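Local coordinates for protein 7,8-dihydro-6-hydroxymethylpterin pyrophosphokinase-dihydropteroate synthase (Plasmodium falciparum, PDB 6JWS) that probably makes the pterin diphosphate from 6-hydroxymethyl-7,8-dihydropterin and ATP and then joins it to 4-aminobenzoate, giving 7,8-dihydropteroate for folate biosynthesis, at residues Gly46-Leu54 with Leu559-Tyr570. The protein carries 1 engineered substitution. Residues are numbered along the deposited sequence; the frame is centred on the assembly and turned at random.
With CA (calcium ion), chain L.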
loop_
_atom_site.group_PDB
_atom_site.type_symbol
_atom_site.label_atom_id
_atom_site.label_comp_id
_atom_site.label_asym_id
_atom_site.label_seq_id
_atom_site.Cartn_x
_atom_site.Cartn_y
_atom_site.Cartn_z
ATOM N N GLY B 46 -2.689 -25.190 40.296
ATOM C CA GLY B 46 -2.807 -26.327 39.393
ATOM C C GLY B 46 -2.018 -26.127 38.100
ATOM O O GLY B 46 -0.899 -25.609 38.107
ATOM N N LYS B 47 -2.614 -26.537 36.980
ATOM C CA LYS B 47 -1.922 -26.414 35.713
ATOM C C LYS B 47 -2.652 -25.474 34.750
ATOM O O LYS B 47 -3.800 -25.733 34.383
ATOM C CB LYS B 47 -1.753 -27.795 35.078
ATOM C CG LYS B 47 -0.970 -27.723 33.782
ATOM C CD LYS B 47 -0.707 -29.022 33.080
ATOM C CE LYS B 47 0.531 -28.813 32.235
ATOM N NZ LYS B 47 0.458 -29.624 31.008
ATOM N N ILE B 48 -1.937 -24.446 34.272
ATOM C CA ILE B 48 -2.433 -23.594 33.200
ATOM C C ILE B 48 -2.436 -24.360 31.877
ATOM O O ILE B 48 -1.390 -24.786 31.394
ATOM C CB ILE B 48 -1.602 -22.302 33.098
ATOM C CG1 ILE B 48 -1.687 -21.499 34.397
ATOM C CG2 ILE B 48 -2.051 -21.482 31.889
ATOM C CD1 ILE B 48 -0.713 -20.344 34.485
ATOM N N ILE B 49 -3.622 -24.499 31.275
ATOM C CA ILE B 49 -3.779 -25.281 30.062
ATOM C C ILE B 49 -4.393 -24.428 28.955
ATOM O O ILE B 49 -4.694 -24.967 27.894
ATOM C CB ILE B 49 -4.642 -26.537 30.304
ATOM C CG1 ILE B 49 -5.982 -26.183 30.954
ATOM C CG2 ILE B 49 -3.897 -27.617 31.081
ATOM C CD1 ILE B 49 -6.947 -27.336 30.993
ATOM N N ASN B 50 -4.621 -23.124 29.209
ATOM C CA ASN B 50 -5.086 -22.208 28.179
ATOM C C ASN B 50 -4.833 -20.762 28.615
ATOM O O ASN B 50 -4.776 -20.471 29.802
ATOM C CB ASN B 50 -6.522 -22.509 27.720
ATOM C CG ASN B 50 -6.768 -22.084 26.286
ATOM O OD1 ASN B 50 -6.022 -21.270 25.725
ATOM N ND2 ASN B 50 -7.810 -22.616 25.679
ATOM N N THR B 51 -4.604 -19.867 27.647
ATOM C CA THR B 51 -4.460 -18.446 27.891
ATOM C C THR B 51 -5.046 -17.714 26.691
ATOM O O THR B 51 -5.133 -18.280 25.606
ATOM C CB THR B 51 -2.995 -18.005 28.052
ATOM O OG1 THR B 51 -2.162 -18.580 27.036
ATOM C CG2 THR B 51 -2.404 -18.290 29.420
ATOM N N SER B 52 -5.453 -16.462 26.892
ATOM C CA SER B 52 -5.876 -15.589 25.815
ATOM C C SER B 52 -4.674 -14.726 25.443
ATOM O O SER B 52 -3.641 -14.825 26.096
ATOM C CB SER B 52 -7.015 -14.724 26.298
ATOM O OG SER B 52 -6.542 -13.745 27.232
ATOM N N TYR B 53 -4.819 -13.872 24.415
ATOM C CA TYR B 53 -3.900 -12.763 24.261
ATOM C C TYR B 53 -3.973 -11.857 25.490
ATOM O O TYR B 53 -4.901 -11.902 26.288
ATOM C CB TYR B 53 -4.131 -12.015 22.939
ATOM C CG TYR B 53 -3.690 -12.823 21.744
ATOM C CD1 TYR B 53 -2.342 -12.917 21.406
ATOM C CD2 TYR B 53 -4.607 -13.563 21.000
ATOM C CE1 TYR B 53 -1.929 -13.711 20.345
ATOM C CE2 TYR B 53 -4.211 -14.369 19.945
ATOM C CZ TYR B 53 -2.860 -14.439 19.614
ATOM O OH TYR B 53 -2.440 -15.270 18.600
ATOM N N LEU B 54 -2.978 -10.994 25.600
ATOM C CA LEU B 54 -3.009 -9.842 26.473
ATOM C C LEU B 54 -3.749 -8.734 25.729
ATOM O O LEU B 54 -3.627 -8.639 24.510
ATOM C CB LEU B 54 -1.547 -9.443 26.664
ATOM C CG LEU B 54 -1.132 -9.231 28.103
ATOM C CD1 LEU B 54 0.389 -9.303 28.235
ATOM C CD2 LEU B 54 -1.654 -7.873 28.572
ATOM N N LEU B 559 0.313 -23.959 17.952
ATOM C CA LEU B 559 0.004 -23.005 19.008
ATOM C C LEU B 559 -0.910 -23.671 20.038
ATOM O O LEU B 559 -0.691 -23.535 21.230
ATOM C CB LEU B 559 -0.618 -21.733 18.406
ATOM C CG LEU B 559 -1.114 -20.684 19.407
ATOM C CD1 LEU B 559 -0.978 -19.263 18.864
ATOM C CD2 LEU B 559 -2.550 -20.957 19.874
ATOM N N ASN B 560 -1.934 -24.397 19.584
ATOM C CA ASN B 560 -2.851 -25.047 20.512
ATOM C C ASN B 560 -2.084 -25.981 21.446
ATOM O O ASN B 560 -2.398 -26.054 22.631
ATOM C CB ASN B 560 -3.975 -25.833 19.823
ATOM C CG ASN B 560 -4.977 -24.919 19.162
ATOM O OD1 ASN B 560 -5.083 -23.747 19.536
ATOM N ND2 ASN B 560 -5.714 -25.430 18.182
ATOM N N PHE B 561 -1.105 -26.709 20.891
ATOM C CA PHE B 561 -0.285 -27.623 21.674
ATOM C C PHE B 561 0.556 -26.851 22.685
ATOM O O PHE B 561 0.555 -27.189 23.860
ATOM C CB PHE B 561 0.610 -28.475 20.780
ATOM C CG PHE B 561 1.525 -29.417 21.526
ATOM C CD1 PHE B 561 1.018 -30.538 22.169
ATOM C CD2 PHE B 561 2.899 -29.217 21.544
ATOM C CE1 PHE B 561 1.860 -31.434 22.816
ATOM C CE2 PHE B 561 3.739 -30.119 22.187
ATOM C CZ PHE B 561 3.221 -31.216 22.837
ATOM N N LEU B 562 1.244 -25.798 22.248
ATOM C CA LEU B 562 2.044 -25.021 23.180
ATOM C C LEU B 562 1.154 -24.440 24.275
ATOM O O LEU B 562 1.519 -24.452 25.451
ATOM C CB LEU B 562 2.792 -23.907 22.435
ATOM C CG LEU B 562 4.206 -24.286 22.003
ATOM C CD1 LEU B 562 4.200 -25.294 20.861
ATOM C CD2 LEU B 562 5.009 -23.047 21.638
ATOM N N VAL B 563 -0.004 -23.913 23.880
ATOM C CA VAL B 563 -0.891 -23.252 24.823
ATOM C C VAL B 563 -1.454 -24.269 25.828
ATOM O O VAL B 563 -1.568 -23.965 27.017
ATOM C CB VAL B 563 -1.972 -22.440 24.071
ATOM C CG1 VAL B 563 -3.259 -22.284 24.852
ATOM C CG2 VAL B 563 -1.441 -21.088 23.591
ATOM N N LEU B 564 -1.767 -25.490 25.365
ATOM C CA LEU B 564 -2.201 -26.549 26.266
ATOM C C LEU B 564 -1.125 -26.792 27.324
ATOM O O LEU B 564 -1.412 -27.226 28.431
ATOM C CB LEU B 564 -2.411 -27.826 25.450
ATOM C CG LEU B 564 -2.835 -29.074 26.234
ATOM C CD1 LEU B 564 -4.210 -28.884 26.889
ATOM C CD2 LEU B 564 -2.885 -30.277 25.290
ATOM N N ASN B 565 0.129 -26.492 26.980
ATOM C CA ASN B 565 1.229 -26.849 27.856
ATOM C C ASN B 565 1.661 -25.618 28.644
ATOM O O ASN B 565 2.753 -25.594 29.198
ATOM C CB ASN B 565 2.328 -27.584 27.073
ATOM C CG ASN B 565 1.959 -29.037 26.869
ATOM O OD1 ASN B 565 2.114 -29.836 27.801
ATOM N ND2 ASN B 565 1.455 -29.389 25.691
ATOM N N GLY B 566 0.813 -24.581 28.613
ATOM C CA GLY B 566 0.980 -23.406 29.448
ATOM C C GLY B 566 1.950 -22.375 28.891
ATOM O O GLY B 566 2.431 -21.524 29.632
ATOM N N ILE B 567 2.252 -22.438 27.587
ATOM C CA ILE B 567 2.972 -21.331 26.972
ATOM C C ILE B 567 1.962 -20.209 26.732
ATOM O O ILE B 567 0.917 -20.436 26.135
ATOM C CB ILE B 567 3.695 -21.765 25.681
ATOM C CG1 ILE B 567 4.649 -22.941 25.941
ATOM C CG2 ILE B 567 4.411 -20.577 25.034
ATOM C CD1 ILE B 567 5.599 -22.725 27.114
ATOM N N PRO B 568 2.175 -18.998 27.292
ATOM C CA PRO B 568 1.209 -17.909 27.129
ATOM C C PRO B 568 0.990 -17.625 25.638
ATOM O O PRO B 568 1.957 -17.517 24.886
ATOM C CB PRO B 568 1.899 -16.713 27.800
ATOM C CG PRO B 568 2.927 -17.322 28.754
ATOM C CD PRO B 568 3.339 -18.639 28.128
ATOM N N ARG B 569 -0.290 -17.506 25.237
ATOM C CA ARG B 569 -0.717 -17.304 23.858
ATOM C C ARG B 569 -0.022 -16.106 23.204
ATOM O O ARG B 569 0.341 -16.177 22.028
ATOM C CB ARG B 569 -2.241 -17.143 23.771
ATOM C CG ARG B 569 -2.790 -17.152 22.346
ATOM C CD ARG B 569 -4.308 -17.025 22.297
ATOM N NE ARG B 569 -4.914 -18.183 22.930
ATOM C CZ ARG B 569 -5.390 -19.224 22.263
ATOM N NH1 ARG B 569 -5.403 -19.220 20.935
ATOM N NH2 ARG B 569 -5.879 -20.246 22.941
ATOM N N TYR B 570 0.149 -15.014 23.957
ATOM C CA TYR B 570 0.664 -13.758 23.432
ATOM C C TYR B 570 2.181 -13.831 23.215
ATOM O O TYR B 570 2.789 -12.861 22.770
ATOM C CB TYR B 570 0.274 -12.609 24.370
ATOM C CG TYR B 570 0.684 -12.821 25.804
ATOM C CD1 TYR B 570 1.959 -12.498 26.222
ATOM C CD2 TYR B 570 -0.176 -13.397 26.724
ATOM C CE1 TYR B 570 2.385 -12.727 27.516
ATOM C CE2 TYR B 570 0.227 -13.625 28.028
ATOM C CZ TYR B 570 1.507 -13.277 28.425
ATOM O OH TYR B 570 1.940 -13.506 29.699
HETATM CA CA CA L . 1.428 -26.343 38.515
HETATM O O HOH W 1 3.232 -29.219 30.034
HETATM O O HOH W 2 -1.184 -21.120 27.814
HETATM O O HOH W 3 0.012 -16.045 19.272
HETATM O O HOH W 4 -4.384 -17.445 18.890
HETATM O O HOH W 5 0.420 -28.094 37.830
HETATM O O HOH W 6 1.174 -27.538 40.616
#
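Arg569 reaches across to strand 46-57 and grips Thr51 at both ends: its backbone N at the hydroxyl, its guanidinium at the carbonyl. The backbone N donates to Thr51 OG1 at 2.8 Å, and CB sits near that hydroxyl and Ser52 O. CG and CD then run past the Tyr53 ring; CD lies over one face, 3.9 Å from the centroid, a CH-pi contact offset toward the rim. The chain bends at chi3 (-64°) after an extended start, which turns the guanidinium back to the strand. There NE gives Thr51 O an almost straight bond of 2.7 Å (177°), while NH2 takes an in-plane lone pair of Asn50 OD1 at 3.0 Å. NH1 meets a water shared with Tyr53 OH. Both protein acceptors lie close to the guanidinium plane, so these two bonds fix the rotation of the group; Asn50 ND2 hydrogen-bonds to Tyr110 OH.

Tyr570 follows, Leu54 CD1 centred over one ring face and Pro568 CB against the other, and the Tyr570 OH hydrogen-bonds to Glu35 OE2. One water donates to Val563 O and Ile567 O and accepts from Thr51 OG1. Where Ile49 and Asn50 form a classic bulge opposite Val169, Ile49 O receives a CA-H...O contact from Leu564 CA at 3.4 Å.

Helix 547-564 closes in a Schellman motif with Gly566 at C-prime. The contact thus packs a helix end of the TIM-barrel synthase against the antiparallel kinase sheet, an interdomain interface of this bifunctional enzyme.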